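Local coordinates for protein TarM (Staphylococcus aureus subsp. aureus 21178, PDB 4X7R) that belongs to the group 1 glycosyl transferases of the GT-B clan and holds uridine-5'-diphosphate and sugar ligands in adjoining pockets, at residues Gly16-Ser21 and Val247-His252; Ser20-Arg25 and Ile224-Gly229; Glu28-Asp31 and Ala36-Val39. The protein carries 1 engineered substitution. All coordinates share one frame; numbering follows the deposited sequence.

Overall arrangement
Helix 17-31 carries all three contacts, and they follow one another from its ligand-binding start to its far end. Contacts 1 and 2 have centres about 7 Å apart, share S20 and S21, and are joined where H249 NE2 lies 2.6 Å from D226 OD1; both also touch 3YW. Contact 3 has its centre about 10 Å from that of contact 2 and about 16 Å from that of contact 1. It meets contact 2 through packing alone, F23 CD1 lying 3.7 Å from I38 CD1, and does not touch contact 1. The series thus runs from the UDP, 3YW and glycan pockets into the beta-alpha-beta framework of the seven-stranded parallel sheet.

Contact 1: Gly16-Ser21 and Val247-His252; sequences GGMTSS and VIHVNH. With 3YW ((2S)-2,3-dihydroxypropyl 2-acetamido-2-deoxy-alpha-D-glucopyranoside), chain F; SGN (2-deoxy-6-O-sulfo-2-(sulfoamino)-alpha-D-glucopyranose), chain C; UDP (uridine-5'-diphosphate), chain E.
M18 crosses H249 at about a right angle and lays its CG over the middle of one face of the imidazole, a CH-pi contact of 4.1 Å from CG to the ring centroid. CG stands anti to the backbone N of M18 (chi1 169°), which sends the chain out from the helix over this ring. A bend at chi3 (68°) then turns the methyl CE away toward the sugar SGN, while SD remains oblique to the imidazole. V247 CG1 covers the opposite face, nearer the rim. At the ring's edge, S21 OG comes within 3.3 Å of H249 CE1, and this hydroxyl is itself held by a hydrogen bond of 2.9 Å to M18 O, one turn back in the helix.

H249 ND1 and the 3YW hydroxyl O6 are hydrogen-bonded at 2.7 Å, nearly straight and in the ring plane; D226 holds NE2. The N-cap residue G16 and the first turn of helix 17-31 supply further ligand bonds. G17 N donates to UDP O2B at 2.8 Å. One sulfate of SGN receives a different backbone N-H at each of three oxygens. G16 N reaches O5S at 2.6 Å, while M18 N bonds O4S and T19 N bonds O6S at somewhat longer range. R326 bonds both of these ligands as well.

Packed on both faces and bonded at both nitrogens, the imidazole has its rotation fixed beside 3YW, while the N-terminal end of the helix probably lends electrostatic support to the phosphate and sulfate anions gathered there.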
loop_
_atom_site.group_PDB
_atom_site.type_symbol
_atom_site.label_atom_id
_atom_site.label_comp_id
_atom_site.label_asym_id
_atom_site.label_seq_id
_atom_site.Cartn_x
_atom_site.Cartn_y
_atom_site.Cartn_z
ATOM N N GLY A 16 0.412 0.079 4.616
ATOM C CA GLY A 16 -0.073 -0.950 5.520
ATOM C C GLY A 16 0.443 -2.348 5.251
ATOM O O GLY A 16 1.560 -2.538 4.753
ATOM N N GLY A 17 -0.390 -3.328 5.598
ATOM C CA GLY A 17 -0.039 -4.741 5.607
ATOM C C GLY A 17 0.307 -5.411 4.311
ATOM O O GLY A 17 1.128 -6.321 4.325
ATOM N N MET A 18 -0.332 -5.038 3.204
ATOM C CA MET A 18 -0.055 -5.722 1.940
ATOM C C MET A 18 1.375 -5.565 1.505
ATOM O O MET A 18 1.998 -6.570 1.171
ATOM C CB MET A 18 -1.046 -5.338 0.814
ATOM C CG MET A 18 -0.618 -5.832 -0.598
ATOM S SD MET A 18 -1.859 -5.603 -1.888
ATOM C CE MET A 18 -1.879 -3.793 -2.014
ATOM N N THR A 19 1.918 -4.325 1.518
ATOM C CA THR A 19 3.313 -4.133 1.100
ATOM C C THR A 19 4.255 -4.613 2.164
ATOM O O THR A 19 5.290 -5.176 1.838
ATOM C CB THR A 19 3.608 -2.734 0.541
ATOM O OG1 THR A 19 3.258 -1.768 1.523
ATOM C CG2 THR A 19 2.864 -2.452 -0.761
ATOM N N SER A 20 3.876 -4.438 3.426
ATOM C CA SER A 20 4.625 -4.948 4.574
ATOM C C SER A 20 4.831 -6.488 4.385
ATOM O O SER A 20 5.944 -6.959 4.476
ATOM C CB SER A 20 3.850 -4.665 5.863
ATOM O OG SER A 20 4.514 -5.091 7.038
ATOM N N SER A 21 3.773 -7.246 4.023
ATOM C CA SER A 21 3.914 -8.693 3.805
ATOM C C SER A 21 4.764 -9.020 2.582
ATOM O O SER A 21 5.465 -10.020 2.592
ATOM C CB SER A 21 2.553 -9.368 3.725
ATOM O OG SER A 21 1.929 -9.208 2.463
ATOM N N VAL A 247 -2.405 -13.700 -4.739
ATOM C CA VAL A 247 -2.540 -13.737 -3.277
ATOM C C VAL A 247 -3.697 -12.802 -2.910
ATOM O O VAL A 247 -3.635 -11.613 -3.226
ATOM C CB VAL A 247 -1.246 -13.386 -2.467
ATOM C CG1 VAL A 247 -1.544 -13.294 -0.963
ATOM C CG2 VAL A 247 -0.112 -14.385 -2.726
ATOM N N ILE A 248 -4.742 -13.340 -2.265
ATOM C CA ILE A 248 -5.882 -12.553 -1.778
ATOM C C ILE A 248 -5.549 -12.126 -0.328
ATOM O O ILE A 248 -5.264 -12.956 0.531
ATOM C CB ILE A 248 -7.222 -13.285 -1.995
ATOM C CG1 ILE A 248 -7.563 -13.203 -3.530
ATOM C CG2 ILE A 248 -8.335 -12.649 -1.139
ATOM C CD1 ILE A 248 -8.646 -13.973 -4.029
ATOM N N HIS A 249 -5.440 -10.825 -0.112
ATOM C CA HIS A 249 -5.009 -10.287 1.181
ATOM C C HIS A 249 -6.182 -9.894 2.091
ATOM O O HIS A 249 -5.973 -9.591 3.267
ATOM C CB HIS A 249 -4.093 -9.068 0.959
ATOM C CG HIS A 249 -2.747 -9.427 0.437
ATOM N ND1 HIS A 249 -1.699 -9.703 1.292
ATOM C CD2 HIS A 249 -2.320 -9.557 -0.839
ATOM C CE1 HIS A 249 -0.663 -9.976 0.516
ATOM N NE2 HIS A 249 -0.994 -9.906 -0.774
ATOM N N VAL A 250 -7.386 -9.915 1.571
ATOM C CA VAL A 250 -8.561 -9.397 2.298
ATOM C C VAL A 250 -9.716 -10.401 2.368
ATOM O O VAL A 250 -9.751 -11.378 1.626
ATOM C CB VAL A 250 -9.054 -8.066 1.623
ATOM C CG1 VAL A 250 -7.955 -6.989 1.580
ATOM C CG2 VAL A 250 -9.559 -8.326 0.199
ATOM N N ASN A 251 -10.709 -10.081 3.180
ATOM C CA ASN A 251 -11.954 -10.813 3.185
ATOM C C ASN A 251 -12.579 -10.483 1.795
ATOM O O ASN A 251 -12.682 -9.306 1.419
ATOM C CB ASN A 251 -12.850 -10.342 4.351
ATOM C CG ASN A 251 -14.132 -11.124 4.494
ATOM O OD1 ASN A 251 -14.724 -11.559 3.504
ATOM N ND2 ASN A 251 -14.609 -11.311 5.726
ATOM N N HIS A 252 -12.897 -11.534 1.007
ATOM C CA HIS A 252 -13.404 -11.412 -0.359
ATOM C C HIS A 252 -14.856 -10.891 -0.436
ATOM O O HIS A 252 -15.339 -10.583 -1.525
ATOM C CB HIS A 252 -13.241 -12.736 -1.100
ATOM C CG HIS A 252 -14.026 -13.848 -0.466
ATOM N ND1 HIS A 252 -13.748 -14.284 0.831
ATOM C CD2 HIS A 252 -15.064 -14.563 -0.957
ATOM C CE1 HIS A 252 -14.640 -15.228 1.084
ATOM N NE2 HIS A 252 -15.452 -15.434 0.034
HETATM O O3A 3YW F . -6.551 -3.891 -0.085
HETATM C C4A 3YW F . -3.943 -5.115 2.311
HETATM C C5A 3YW F . -5.184 -4.411 1.820
HETATM O O5 3YW F . -3.111 -7.688 3.777
HETATM C C6A 3YW F . -5.425 -4.639 0.348
HETATM C C5 3YW F . -2.464 -7.991 5.020
HETATM C C6 3YW F . -1.204 -8.748 4.675
HETATM C C4 3YW F . -3.446 -8.757 5.905
HETATM O O6 3YW F . -1.479 -9.939 3.952
HETATM C C3 3YW F . -4.595 -7.820 6.264
HETATM O O4 3YW F . -2.802 -9.178 7.103
HETATM O O3 3YW F . -5.574 -8.474 7.072
HETATM O O7 3YW F . -8.016 -7.023 4.928
HETATM C C7 3YW F . -7.379 -6.070 5.365
HETATM C C8 3YW F . -8.053 -4.852 5.920
HETATM N N2 3YW F . -6.045 -6.059 5.383
HETATM C C2 3YW F . -5.234 -7.209 5.017
HETATM C C1 3YW F . -4.262 -6.856 3.876
HETATM O O1 3YW F . -4.001 -5.495 3.688
HETATM O O2 3YW F . -5.053 -3.013 2.078
HETATM C C1 SGN C . -5.561 -0.051 -1.338
HETATM C C2 SGN C . -6.093 0.691 -0.078
HETATM C C3 SGN C . -5.020 1.644 0.531
HETATM C C4 SGN C . -3.648 0.956 0.679
HETATM C C5 SGN C . -3.249 0.205 -0.616
HETATM C C6 SGN C . -1.930 -0.544 -0.447
HETATM N N2 SGN C . -7.325 1.425 -0.407
HETATM O O3 SGN C . -5.438 2.103 1.833
HETATM O O4 SGN C . -2.631 1.922 1.013
HETATM O O5 SGN C . -4.304 -0.733 -1.035
HETATM O O6 SGN C . -2.076 -1.464 0.632
HETATM S S1 SGN C . -8.728 0.614 0.205
HETATM O O1S SGN C . -8.689 0.610 1.735
HETATM O O2S SGN C . -8.787 -0.836 -0.313
HETATM O O3S SGN C . -9.951 1.392 -0.302
HETATM S S2 SGN C . -1.154 -1.395 1.842
HETATM O O4S SGN C . -1.749 -2.338 2.899
HETATM O O5S SGN C . -1.044 0.012 2.421
HETATM O O6S SGN C . 0.217 -1.874 1.366
HETATM N N1 UDP E . 1.945 0.025 10.023
HETATM C C2 UDP E . 3.091 0.705 10.394
HETATM N N3 UDP E . 2.879 1.948 10.944
HETATM C C4 UDP E . 1.668 2.578 11.135
HETATM C C5 UDP E . 0.522 1.833 10.680
HETATM C C6 UDP E . 0.690 0.606 10.151
HETATM O O2 UDP E . 4.216 0.247 10.250
HETATM O O4 UDP E . 1.641 3.692 11.690
HETATM C "C1'" UDP E . 2.118 -1.391 9.609
HETATM C "C2'" UDP E . 1.975 -2.395 10.750
HETATM O "O2'" UDP E . 3.204 -2.562 11.437
HETATM C "C3'" UDP E . 1.574 -3.660 9.989
HETATM C "C4'" UDP E . 0.755 -3.115 8.823
HETATM O "O4'" UDP E . 1.118 -1.722 8.671
HETATM O "O3'" UDP E . 2.642 -4.506 9.559
HETATM C "C5'" UDP E . -0.738 -3.248 8.984
HETATM O "O5'" UDP E . -1.053 -4.642 8.774
HETATM P PA UDP E . -2.502 -5.308 8.955
HETATM O O1A UDP E . -2.485 -6.658 8.347
HETATM O O2A UDP E . -2.823 -5.381 10.456
HETATM O O3A UDP E . -3.551 -4.398 8.238
HETATM P PB UDP E . -3.634 -3.781 6.759
HETATM O O1B UDP E . -3.078 -4.766 5.764
HETATM O O2B UDP E . -2.839 -2.473 6.682
HETATM O O3B UDP E . -5.090 -3.531 6.417
#

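Contact 2: Ser20-Arg25 and Ile224-Gly229; sequences SSMFNR and ICDGPG. With SUS (2-deoxy-3,6-di-O-sulfo-2-(sulfoamino)-alpha-D-glucopyranose), chain B; 3YW ((2S)-2,3-dihydroxypropyl 2-acetamido-2-deoxy-alpha-D-glucopyranoside), chain F.
R25 and D226 approach from opposite directions and form a two-pronged, end-on salt bridge. NH2 of R25 reaches D226 OD1 at 2.7 Å, with an N-H...O angle of 170°. NH1 of R25 reaches D226 OD2 at 2.9 Å, also close to straight, and uses the syn lone pair of that oxygen; OD1 is met on its syn side too, but from out of the carboxylate plane. The guanidinium and carboxylate planes are 22° apart, so the two groups are nearly coplanar and each limits the rotation of the other. A bend at chi3 of R25 (-55°) turns the guanidinium edge to the aspartate. D226 OD1 has a second partner in H249 NE2, so the buried carboxylate is shared between the arginine and a histidine that binds 3YW.

The setting is the Rossmann-like N-terminal half of a GT-B protein: helix 17-31 packs against the parallel sheet, and D226 follows directly on the end of strand 221-225, with M6 and V247 of the flanking strands also lining the charged pair.

The remaining contacts are van der Waals. M22 comes toward D226 from the opposite direction, with SD 3.7 Å from D226 CB, and its bent end places CE 3.4 Å from D226 OD2. From the strand, I224 offers the branch CG2, which lies obliquely against the guanidinium, 3.6 Å from R25 NH1. Farther along the loop the sugar SUS passes close to the backbone, its sulfate oxygen O7S 3.0 Å from G229 CA; H9, S230 and K233 supply hydrogen bonds to the same ligand.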
loop_
_atom_site.group_PDB
_atom_site.type_symbol
_atom_site.label_atom_id
_atom_site.label_comp_id
_atom_site.label_asym_id
_atom_site.label_seq_id
_atom_site.Cartn_x
_atom_site.Cartn_y
_atom_site.Cartn_z
ATOM N N SER A 20 3.876 -4.438 3.426
ATOM C CA SER A 20 4.625 -4.948 4.574
ATOM C C SER A 20 4.831 -6.488 4.385
ATOM O O SER A 20 5.944 -6.959 4.476
ATOM C CB SER A 20 3.850 -4.665 5.863
ATOM O OG SER A 20 4.514 -5.091 7.038
ATOM N N SER A 21 3.773 -7.246 4.023
ATOM C CA SER A 21 3.914 -8.693 3.805
ATOM C C SER A 21 4.764 -9.020 2.582
ATOM O O SER A 21 5.465 -10.020 2.592
ATOM C CB SER A 21 2.553 -9.368 3.725
ATOM O OG SER A 21 1.929 -9.208 2.463
ATOM N N MET A 22 4.705 -8.181 1.518
ATOM C CA MET A 22 5.520 -8.389 0.329
ATOM C C MET A 22 7.000 -8.219 0.666
ATOM O O MET A 22 7.815 -9.024 0.229
ATOM C CB MET A 22 5.119 -7.407 -0.787
ATOM C CG MET A 22 3.724 -7.627 -1.308
ATOM S SD MET A 22 3.307 -6.434 -2.611
ATOM C CE MET A 22 4.294 -7.106 -3.965
ATOM N N PHE A 23 7.340 -7.181 1.459
ATOM C CA PHE A 23 8.716 -6.894 1.894
ATOM C C PHE A 23 9.301 -8.037 2.742
ATOM O O PHE A 23 10.481 -8.400 2.586
ATOM C CB PHE A 23 8.761 -5.583 2.708
ATOM C CG PHE A 23 8.492 -4.287 1.972
ATOM C CD1 PHE A 23 8.903 -4.116 0.652
ATOM C CD2 PHE A 23 7.867 -3.218 2.613
ATOM C CE1 PHE A 23 8.665 -2.914 -0.024
ATOM C CE2 PHE A 23 7.635 -2.016 1.938
ATOM C CZ PHE A 23 8.040 -1.872 0.626
ATOM N N ASN A 24 8.482 -8.580 3.671
ATOM C CA ASN A 24 8.918 -9.667 4.528
ATOM C C ASN A 24 9.007 -10.962 3.725
ATOM O O ASN A 24 9.949 -11.721 3.931
ATOM C CB ASN A 24 8.014 -9.832 5.764
ATOM C CG ASN A 24 8.654 -10.722 6.799
ATOM O OD1 ASN A 24 9.833 -10.575 7.103
ATOM N ND2 ASN A 24 7.907 -11.663 7.359
ATOM N N ARG A 25 8.066 -11.188 2.784
ATOM C CA ARG A 25 8.091 -12.362 1.901
ATOM C C ARG A 25 9.343 -12.337 1.039
ATOM O O ARG A 25 9.942 -13.376 0.803
ATOM C CB ARG A 25 6.844 -12.403 0.995
ATOM C CG ARG A 25 6.602 -13.810 0.412
ATOM C CD ARG A 25 5.572 -13.871 -0.690
ATOM N NE ARG A 25 4.288 -13.300 -0.274
ATOM C CZ ARG A 25 3.552 -12.503 -1.037
ATOM N NH1 ARG A 25 3.969 -12.165 -2.248
ATOM N NH2 ARG A 25 2.403 -12.019 -0.587
ATOM N N ILE A 224 3.751 -13.592 -8.802
ATOM C CA ILE A 224 2.815 -13.587 -7.681
ATOM C C ILE A 224 2.118 -12.257 -7.739
ATOM O O ILE A 224 2.769 -11.222 -7.625
ATOM C CB ILE A 224 3.463 -13.835 -6.280
ATOM C CG1 ILE A 224 4.132 -15.216 -6.203
ATOM C CG2 ILE A 224 2.396 -13.665 -5.153
ATOM C CD1 ILE A 224 4.998 -15.426 -4.956
ATOM N N CYS A 225 0.817 -12.269 -7.906
ATOM C CA CYS A 225 0.110 -11.016 -7.944
ATOM C C CYS A 225 -0.528 -10.766 -6.595
ATOM O O CYS A 225 -1.378 -11.544 -6.158
ATOM C CB CYS A 225 -0.910 -10.973 -9.075
ATOM S SG CYS A 225 -1.861 -9.433 -9.113
ATOM N N ASP A 226 -0.086 -9.688 -5.934
ATOM C CA ASP A 226 -0.546 -9.246 -4.616
ATOM C C ASP A 226 -1.623 -8.180 -4.702
ATOM O O ASP A 226 -2.613 -8.235 -3.967
ATOM C CB ASP A 226 0.649 -8.766 -3.785
ATOM C CG ASP A 226 1.479 -9.901 -3.233
ATOM O OD1 ASP A 226 0.973 -10.620 -2.342
ATOM O OD2 ASP A 226 2.632 -10.089 -3.710
ATOM N N GLY A 227 -1.428 -7.194 -5.571
ATOM C CA GLY A 227 -2.426 -6.143 -5.758
ATOM C C GLY A 227 -3.595 -6.703 -6.538
ATOM O O GLY A 227 -3.402 -7.164 -7.664
ATOM N N PRO A 228 -4.805 -6.782 -5.954
ATOM C CA PRO A 228 -5.930 -7.420 -6.684
ATOM C C PRO A 228 -6.309 -6.769 -8.011
ATOM O O PRO A 228 -6.627 -7.470 -8.981
ATOM C CB PRO A 228 -7.080 -7.397 -5.665
ATOM C CG PRO A 228 -6.722 -6.299 -4.688
ATOM C CD PRO A 228 -5.215 -6.327 -4.604
ATOM N N GLY A 229 -6.276 -5.435 -8.056
ATOM C CA GLY A 229 -6.599 -4.710 -9.277
ATOM C C GLY A 229 -5.557 -4.937 -10.364
ATOM O O GLY A 229 -5.838 -4.707 -11.546
HETATM N N2 SUS B . -3.862 0.622 -12.127
HETATM C C1 SUS B . -5.158 2.613 -11.481
HETATM S S1 SUS B . -2.271 1.060 -12.749
HETATM C C2 SUS B . -4.216 1.519 -11.012
HETATM S S2 SUS B . -5.137 5.256 -6.581
HETATM C C3 SUS B . -4.854 0.737 -9.843
HETATM O O3 SUS B . -3.928 -0.237 -9.316
HETATM S S3 SUS B . -4.257 -1.720 -9.473
HETATM C C4 SUS B . -5.347 1.654 -8.716
HETATM O O4 SUS B . -6.106 0.824 -7.858
HETATM C C5 SUS B . -6.225 2.817 -9.303
HETATM O O5 SUS B . -5.492 3.488 -10.371
HETATM C C6 SUS B . -6.527 3.932 -8.304
HETATM O O6 SUS B . -5.284 4.443 -7.855
HETATM O O1S SUS B . -1.219 0.744 -11.689
HETATM O O2S SUS B . -2.064 0.242 -14.015
HETATM O O3S SUS B . -2.218 2.552 -13.072
HETATM O O4S SUS B . -3.640 5.412 -6.292
HETATM O O5S SUS B . -5.800 6.619 -6.791
HETATM O O6S SUS B . -5.803 4.525 -5.411
HETATM O O7S SUS B . -5.612 -1.945 -8.833
HETATM O O8S SUS B . -3.218 -2.598 -8.773
HETATM O O9S SUS B . -4.321 -2.094 -10.950
HETATM O O3A 3YW F . -6.551 -3.891 -0.085
HETATM C C4A 3YW F . -3.943 -5.115 2.311
HETATM C C5A 3YW F . -5.184 -4.411 1.820
HETATM O O5 3YW F . -3.111 -7.688 3.777
HETATM C C6A 3YW F . -5.425 -4.639 0.348
HETATM C C5 3YW F . -2.464 -7.991 5.020
HETATM C C6 3YW F . -1.204 -8.748 4.675
HETATM C C4 3YW F . -3.446 -8.757 5.905
HETATM O O6 3YW F . -1.479 -9.939 3.952
HETATM C C3 3YW F . -4.595 -7.820 6.264
HETATM O O4 3YW F . -2.802 -9.178 7.103
HETATM O O3 3YW F . -5.574 -8.474 7.072
HETATM O O7 3YW F . -8.016 -7.023 4.928
HETATM C C7 3YW F . -7.379 -6.070 5.365
HETATM C C8 3YW F . -8.053 -4.852 5.920
HETATM N N2 3YW F . -6.045 -6.059 5.383
HETATM C C2 3YW F . -5.234 -7.209 5.017
HETATM C C1 3YW F . -4.262 -6.856 3.876
HETATM O O1 3YW F . -4.001 -5.495 3.688
HETATM O O2 3YW F . -5.053 -3.013 2.078
#

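Contact 3: Glu28-Asp31 and Ala36-Val39; sequences EFYD and ADIV
Y30 and F29, near the end of helix 17-31, meet A36 and D37 at the start of strand 36-40, where the chain turns back into the sheet. This is the second half of a beta-alpha-beta unit, strand 3-7, helix 17-31 and strand 36-40, in the seven-stranded parallel sheet.

The tyrosine can be traced outward. From CB its chi1 of -95°, off the usual staggered values, swings the ring toward the strand. CD2 is the first ring atom to come near, 3.9 Å from A36 N. CE2 follows at 3.5 Å from the same A36 N and is almost as near to A36 O, so this side of the ring lies obliquely against the backbone of A36. At CZ the neighbour becomes D37 OD1, and at the tip OH donates a hydrogen bond of 2.7 Å to that oxygen. The bond meets OD1 on its syn side, 19° out of the carboxylate plane, and the ring and carboxylate planes stand 54° apart.

F29 makes the apolar half of the contact, its CB 3.6 Å from A36 CB. That methyl also lies at the edge of the phenyl ring, close to CD2, while I4 from strand 3-7, L484 of helix 480-492 and an edge-to-face W487 also pack around F29. D37 OD1, besides accepting from Y30 OH, takes a hydrogen bond from the backbone N of K65.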
loop_
_atom_site.group_PDB
_atom_site.type_symbol
_atom_site.label_atom_id
_atom_site.label_comp_id
_atom_site.label_asym_id
_atom_site.label_seq_id
_atom_site.Cartn_x
_atom_site.Cartn_y
_atom_site.Cartn_z
ATOM N N GLU A 28 12.308 -13.416 3.092
ATOM C CA GLU A 28 12.279 -14.875 3.311
ATOM C C GLU A 28 12.690 -15.678 2.079
ATOM O O GLU A 28 13.461 -16.616 2.223
ATOM C CB GLU A 28 10.934 -15.332 3.897
ATOM C CG GLU A 28 10.696 -14.823 5.314
ATOM C CD GLU A 28 11.714 -15.202 6.384
ATOM O OE1 GLU A 28 12.525 -16.131 6.159
ATOM O OE2 GLU A 28 11.689 -14.567 7.463
ATOM N N PHE A 29 12.208 -15.287 0.861
ATOM C CA PHE A 29 12.613 -15.990 -0.359
ATOM C C PHE A 29 14.122 -15.815 -0.662
ATOM O O PHE A 29 14.793 -16.789 -1.017
ATOM C CB PHE A 29 11.711 -15.631 -1.558
ATOM C CG PHE A 29 10.293 -16.178 -1.498
ATOM C CD1 PHE A 29 10.049 -17.488 -1.076
ATOM C CD2 PHE A 29 9.218 -15.427 -1.976
ATOM C CE1 PHE A 29 8.746 -18.005 -1.063
ATOM C CE2 PHE A 29 7.935 -15.971 -2.030
ATOM C CZ PHE A 29 7.696 -17.236 -1.527
ATOM N N TYR A 30 14.663 -14.598 -0.461
ATOM C CA TYR A 30 16.086 -14.325 -0.645
ATOM C C TYR A 30 16.932 -15.165 0.318
ATOM O O TYR A 30 17.967 -15.690 -0.089
ATOM C CB TYR A 30 16.386 -12.826 -0.473
ATOM C CG TYR A 30 16.408 -12.063 -1.780
ATOM C CD1 TYR A 30 17.483 -12.179 -2.659
ATOM C CD2 TYR A 30 15.367 -11.212 -2.131
ATOM C CE1 TYR A 30 17.511 -11.472 -3.865
ATOM C CE2 TYR A 30 15.384 -10.499 -3.335
ATOM C CZ TYR A 30 16.462 -10.628 -4.194
ATOM O OH TYR A 30 16.472 -9.958 -5.389
ATOM N N ASP A 31 16.482 -15.331 1.577
ATOM C CA ASP A 31 17.199 -16.180 2.571
ATOM C C ASP A 31 17.177 -17.663 2.172
ATOM O O ASP A 31 18.075 -18.403 2.533
ATOM C CB ASP A 31 16.598 -15.990 3.978
ATOM C CG ASP A 31 16.959 -14.653 4.605
ATOM O OD1 ASP A 31 17.790 -13.912 4.009
ATOM O OD2 ASP A 31 16.467 -14.367 5.710
ATOM N N ALA A 36 13.330 -12.671 -5.071
ATOM C CA ALA A 36 11.915 -12.344 -5.086
ATOM C C ALA A 36 11.794 -10.843 -5.093
ATOM O O ALA A 36 11.912 -10.200 -4.046
ATOM C CB ALA A 36 11.212 -12.942 -3.874
ATOM N N ASP A 37 11.576 -10.278 -6.297
ATOM C CA ASP A 37 11.497 -8.832 -6.507
ATOM C C ASP A 37 10.100 -8.298 -6.687
ATOM O O ASP A 37 9.167 -9.067 -6.907
ATOM C CB ASP A 37 12.455 -8.406 -7.624
ATOM C CG ASP A 37 13.898 -8.832 -7.327
ATOM O OD1 ASP A 37 14.416 -8.471 -6.239
ATOM O OD2 ASP A 37 14.492 -9.536 -8.164
ATOM N N ILE A 38 9.939 -6.974 -6.531
ATOM C CA ILE A 38 8.636 -6.321 -6.613
ATOM C C ILE A 38 8.481 -5.610 -7.947
ATOM O O ILE A 38 9.406 -4.930 -8.381
ATOM C CB ILE A 38 8.427 -5.400 -5.383
ATOM C CG1 ILE A 38 8.530 -6.265 -4.038
ATOM C CG2 ILE A 38 7.085 -4.631 -5.486
ATOM C CD1 ILE A 38 8.419 -5.517 -2.699
ATOM N N VAL A 39 7.334 -5.810 -8.614
ATOM C CA VAL A 39 7.001 -5.139 -9.890
ATOM C C VAL A 39 5.848 -4.167 -9.610
ATOM O O VAL A 39 4.811 -4.595 -9.104
ATOM C CB VAL A 39 6.626 -6.130 -11.017
ATOM C CG1 VAL A 39 6.385 -5.391 -12.343
ATOM C CG2 VAL A 39 7.683 -7.232 -11.163
#